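Local coordinates for protein ferredoxin (Rhodopseudomonas palustris, PDB 4LTU) that carries a [2Fe-2S] cluster and probably shuttles electrons between redox partners, as other ferredoxins of the adrenodoxin/putidaredoxin family do, at residues D34-E39 and C49-D54; V16-G21 and M25-N30. All blocks are in the same frame, centred on the assembly; numbering follows the deposited sequence.

Contact 1 of 2, residues D34-E39 and C49-D54; sequences DSIVAE and CHVYVD. With FES (Fe2/s2 (inorganic) cluster), chain C.
Ala38 and Cys49 meet beside the flat [2Fe-2S] rhomb and approach it from one side. The methyl of Ala38 lies beyond the S2 corner, tilted modestly out of the cluster plane, with its CB 3.5 Å from S2. Cys49 stands more steeply above that plane: its SG binds the iron FE2 at 2.3 Å, while its CB lies on the same side of the plane, obliquely above and beside S2 at 3.7 Å. With chi1 at 65°, SG sits between the backbone N and the carbonyl carbon, which carries the thiolate down to the metal. Cys87 is a second cysteine ligand of the cluster, its side chain close to that of Cys49, consistent with the two sharing one iron as in other ferredoxins of this type.

Between the segments themselves the contact is apolar. Ala38 CB touches Cys49 CB at 4.2 Å, and Ile36 covers the other end. Its CG2 branch, anti to the backbone N, lies over Cys49 CA at 4.1 Å; the CG1 arm diverges from it and runs on extended (chi2 177°), and its CD1 just reaches Val51 CG1 at 4.5 Å. Ala38 takes a left-handed backbone conformation (phi 49°) as the chain turns into the cluster-binding loop, and its backbone pairs with Thr48 while that of Cys49 pairs with Ser86. Strand 50-53 thus leaves the metal site directly, running into the sheet of the ferredoxin fold.

No hydrogen bond joins the segments: they meet by carbon packing, and all four touching residues are buried, consistent with limited water on this side of the cluster. The Cys49 thiolate also takes part in a hydrogen bond beyond the contact, which would be expected to draw off some of its negative charge and help set the redox potential.

Contact 2 of 2, residues V16-G21 and M25-N30; sequences VDAAIG and MFAALN
Ala27 points its methyl from helix 24-29 toward the end of strand 13-17 and the loop after it, where it lies against Val16, Asp17 and Ala18. From the strand, Val16 also aims its side chain at the helix: its CG2 branch comes in alongside Ala27, 4.0 Å from Ala27 CB. That branch sits between the backbone N and the carbonyl carbon of its own residue (chi1 -42° places CG1 beside N instead), and it also lies 4.1 Å from Ala27 O. Ala18 meets the same methyl with the flank of its own, its CB 3.7 Å from Ala27 CB. Between these two, the peptide carbonyl of Asp17 lies against the methyl, with Asp17 O 3.8 Å from Ala27 CB, while the Asp17 carboxylate stays at the exposed margin.

Such a short helix laid against a mixed sheet, just after an amino-terminal beta hairpin, belongs to the beta-grasp fold of [2Fe-2S] ferredoxins. Here strands 3-7 and 13-17 form the hairpin, and Ile4 of the former touches both Ala18 and Ala27. With methyls between them the two backbones come close: Ala18 CA and Ala27 CA are 5.3 Å apart.

Farther round the helix, Phe26 and Asn30 are turned against each other one turn apart. Asn30 ND2 hovers 3.2 Å above the centre of the Phe26 ring and at the same time donates to Phe26 O at 3.1 Å, a bent bond (149°) arriving from above the carbonyl plane. Phe26 O also accepts the backbone bond from Asn30 N, so two donors of one residue grip it, and the Asn30 amide is held over the aromatic face. Ala27 O is met by His31 ND1, which adds a further bond at this end of the helix.

Helix 24-29 works on both contacts: Ala27 faces strand 13-17 in contact 2, while Met25 and Ala28 face the loop of contact 1. The centres of the contacts are about 12 Å apart, yet they touch directly. Met25 SD packs 3.5 Å from Ala38 CB, and Ile36 CD1 lies 3.6 Å from Ala28 CB, so Ile36 is wedged between the helix and Cys49. Met25 also touches the cluster, bringing contact 2 to the edge of the metal pocket, although the side chain of Ala28 remains about 10 Å from the cluster. Side-chain packing thus leads from edge strand 13-17, across the helix, to Ile36 and Cys49, the residue that binds FE2.

Contact 1 of 2, residues D34-E39 and C49-D54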
# COMPACT_ATOMS: atom_id res chain seq x y z
N ASP A 34 -6.79 -9.83 -3.26
CA ASP A 34 -7.87 -9.27 -4.08
C ASP A 34 -8.45 -7.93 -3.65
O ASP A 34 -8.89 -7.13 -4.50
CB ASP A 34 -9.01 -10.31 -4.21
CG ASP A 34 -8.68 -11.45 -5.19
OD1 ASP A 34 -7.89 -11.22 -6.13
OD2 ASP A 34 -9.21 -12.57 -5.03
N SER A 35 -8.46 -7.66 -2.35
CA SER A 35 -9.08 -6.44 -1.83
C SER A 35 -8.57 -5.11 -2.42
O SER A 35 -9.31 -4.10 -2.41
CB SER A 35 -8.93 -6.39 -0.31
OG SER A 35 -7.58 -6.59 0.04
N ILE A 36 -7.32 -5.10 -2.87
CA ILE A 36 -6.69 -3.92 -3.45
C ILE A 36 -7.20 -3.76 -4.87
O ILE A 36 -6.76 -4.47 -5.78
CB ILE A 36 -5.16 -4.02 -3.44
CG1 ILE A 36 -4.63 -3.74 -2.02
CG2 ILE A 36 -4.52 -3.09 -4.53
CD1 ILE A 36 -3.10 -3.89 -1.85
N VAL A 37 -8.14 -2.84 -5.07
CA VAL A 37 -8.83 -2.77 -6.34
C VAL A 37 -7.97 -2.12 -7.44
O VAL A 37 -7.94 -2.62 -8.60
CB VAL A 37 -10.25 -2.15 -6.19
CG1 VAL A 37 -10.95 -2.08 -7.53
CG2 VAL A 37 -11.09 -3.03 -5.24
N ALA A 38 -7.27 -1.04 -7.10
CA ALA A 38 -6.33 -0.43 -8.03
C ALA A 38 -6.91 -0.19 -9.44
O ALA A 38 -6.41 -0.73 -10.43
CB ALA A 38 -5.07 -1.29 -8.10
N GLU A 39 -7.94 0.64 -9.54
CA GLU A 39 -8.68 0.84 -10.82
C GLU A 39 -7.74 1.18 -11.98
O GLU A 39 -7.90 0.65 -13.10
CB GLU A 39 -9.77 1.91 -10.65
CG GLU A 39 -10.61 2.29 -11.93
CD GLU A 39 -9.92 3.34 -12.84
OE1 GLU A 39 -9.45 4.38 -12.31
OE2 GLU A 39 -9.84 3.11 -14.08
N CYS A 49 -5.90 1.88 -4.44
CA CYS A 49 -4.86 0.99 -3.93
C CYS A 49 -4.39 1.44 -2.52
O CYS A 49 -3.24 1.19 -2.14
CB CYS A 49 -3.64 1.01 -4.86
SG CYS A 49 -2.78 2.62 -4.95
N HIS A 50 -5.28 2.12 -1.79
CA HIS A 50 -5.06 2.72 -0.46
C HIS A 50 -4.47 1.71 0.53
O HIS A 50 -4.90 0.57 0.56
CB HIS A 50 -6.44 3.19 0.07
CG HIS A 50 -6.41 4.02 1.31
ND1 HIS A 50 -5.27 4.63 1.80
CD2 HIS A 50 -7.42 4.41 2.13
CE1 HIS A 50 -5.57 5.35 2.87
NE2 HIS A 50 -6.88 5.25 3.07
N VAL A 51 -3.47 2.12 1.31
CA VAL A 51 -3.04 1.30 2.45
C VAL A 51 -2.66 2.19 3.63
O VAL A 51 -2.36 3.36 3.45
CB VAL A 51 -1.83 0.38 2.14
CG1 VAL A 51 -2.22 -0.80 1.24
CG2 VAL A 51 -0.65 1.16 1.59
N TYR A 52 -2.66 1.61 4.83
CA TYR A 52 -2.02 2.25 6.00
C TYR A 52 -0.69 1.58 6.31
O TYR A 52 -0.62 0.38 6.60
CB TYR A 52 -2.92 2.25 7.24
CG TYR A 52 -4.44 2.45 7.01
CD1 TYR A 52 -4.94 3.59 6.39
CD2 TYR A 52 -5.36 1.51 7.49
CE1 TYR A 52 -6.32 3.78 6.20
CE2 TYR A 52 -6.74 1.69 7.33
CZ TYR A 52 -7.21 2.83 6.68
OH TYR A 52 -8.58 3.00 6.52
N VAL A 53 0.38 2.34 6.23
CA VAL A 53 1.69 1.87 6.60
C VAL A 53 1.74 1.77 8.14
O VAL A 53 1.14 2.61 8.86
CB VAL A 53 2.75 2.84 6.10
CG1 VAL A 53 4.13 2.30 6.39
CG2 VAL A 53 2.57 3.06 4.58
N ASP A 54 2.40 0.73 8.64
CA ASP A 54 2.56 0.60 10.07
C ASP A 54 3.30 1.80 10.64
O ASP A 54 4.34 2.21 10.11
CB ASP A 54 3.30 -0.69 10.45
CG ASP A 54 2.98 -1.12 11.86
OD1 ASP A 54 1.78 -1.09 12.23
OD2 ASP A 54 3.93 -1.49 12.61
FE1 FES C . -4.44 3.88 -9.14
FE2 FES C . -2.41 3.16 -7.14
S1 FES C . -3.22 5.09 -7.82
S2 FES C . -3.69 1.95 -8.39

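Contact 2 of 2, residues V16-G21 and M25-N30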
# COMPACT_ATOMS: atom_id res chain seq x y z
N VAL A 16 3.61 -11.76 1.60
CA VAL A 16 3.77 -11.84 0.14
C VAL A 16 5.20 -11.57 -0.23
O VAL A 16 5.84 -10.64 0.28
CB VAL A 16 2.79 -10.88 -0.63
CG1 VAL A 16 1.38 -10.90 -0.00
CG2 VAL A 16 3.31 -9.48 -0.68
N ASP A 17 5.73 -12.38 -1.13
CA ASP A 17 7.02 -12.08 -1.72
C ASP A 17 6.93 -10.85 -2.62
O ASP A 17 5.88 -10.52 -3.18
CB ASP A 17 7.51 -13.29 -2.51
CG ASP A 17 7.47 -14.56 -1.68
OD1 ASP A 17 8.55 -15.08 -1.37
OD2 ASP A 17 6.36 -15.03 -1.32
N ALA A 18 8.05 -10.16 -2.71
CA ALA A 18 8.17 -9.02 -3.56
C ALA A 18 9.63 -8.91 -3.93
O ALA A 18 10.51 -9.09 -3.09
CB ALA A 18 7.69 -7.76 -2.85
N ALA A 19 9.89 -8.63 -5.19
CA ALA A 19 11.25 -8.39 -5.63
C ALA A 19 11.52 -6.93 -5.32
O ALA A 19 10.59 -6.17 -5.04
CB ALA A 19 11.37 -8.66 -7.12
N ILE A 20 12.79 -6.54 -5.34
CA ILE A 20 13.17 -5.17 -5.24
C ILE A 20 12.61 -4.48 -6.49
O ILE A 20 12.73 -5.00 -7.61
CB ILE A 20 14.71 -5.04 -5.17
CG1 ILE A 20 15.26 -5.90 -4.03
CG2 ILE A 20 15.12 -3.58 -4.96
CD1 ILE A 20 16.79 -5.95 -3.93
N GLY A 21 11.94 -3.34 -6.29
CA GLY A 21 11.36 -2.58 -7.39
C GLY A 21 9.87 -2.75 -7.63
O GLY A 21 9.22 -1.85 -8.18
N MET A 25 1.52 -2.82 -4.44
CA MET A 25 0.29 -3.20 -5.12
C MET A 25 0.54 -4.40 -6.05
O MET A 25 -0.23 -5.37 -6.08
CB MET A 25 -0.25 -2.00 -5.92
CG MET A 25 -1.53 -2.32 -6.71
SD MET A 25 -1.59 -1.43 -8.27
CE MET A 25 -0.22 -2.18 -9.12
N PHE A 26 1.62 -4.30 -6.82
CA PHE A 26 2.00 -5.33 -7.74
C PHE A 26 2.19 -6.61 -6.92
O PHE A 26 1.56 -7.64 -7.20
CB PHE A 26 3.28 -4.91 -8.48
CG PHE A 26 3.83 -5.98 -9.38
CD1 PHE A 26 3.49 -6.01 -10.74
CD2 PHE A 26 4.70 -6.97 -8.88
CE1 PHE A 26 3.99 -7.01 -11.58
CE2 PHE A 26 5.21 -7.95 -9.71
CZ PHE A 26 4.85 -7.98 -11.07
N ALA A 27 3.02 -6.52 -5.89
CA ALA A 27 3.26 -7.62 -4.97
C ALA A 27 1.96 -8.23 -4.44
O ALA A 27 1.80 -9.43 -4.49
CB ALA A 27 4.16 -7.17 -3.80
N ALA A 28 1.06 -7.41 -3.92
CA ALA A 28 -0.28 -7.85 -3.51
C ALA A 28 -1.04 -8.66 -4.58
O ALA A 28 -1.50 -9.79 -4.33
CB ALA A 28 -1.10 -6.65 -3.10
N LEU A 29 -1.16 -8.08 -5.77
CA LEU A 29 -2.05 -8.60 -6.81
C LEU A 29 -1.54 -9.89 -7.41
O LEU A 29 -2.31 -10.69 -7.91
CB LEU A 29 -2.22 -7.56 -7.92
CG LEU A 29 -2.94 -6.29 -7.46
CD1 LEU A 29 -2.89 -5.31 -8.61
CD2 LEU A 29 -4.37 -6.65 -7.08
N ASN A 30 -0.22 -10.06 -7.33
CA ASN A 30 0.46 -11.20 -7.91
C ASN A 30 0.63 -12.37 -6.92
O ASN A 30 1.18 -13.43 -7.25
CB ASN A 30 1.76 -10.70 -8.53
CG ASN A 30 1.52 -10.10 -9.92
OD1 ASN A 30 1.20 -10.82 -10.85
ND2 ASN A 30 1.61 -8.78 -10.05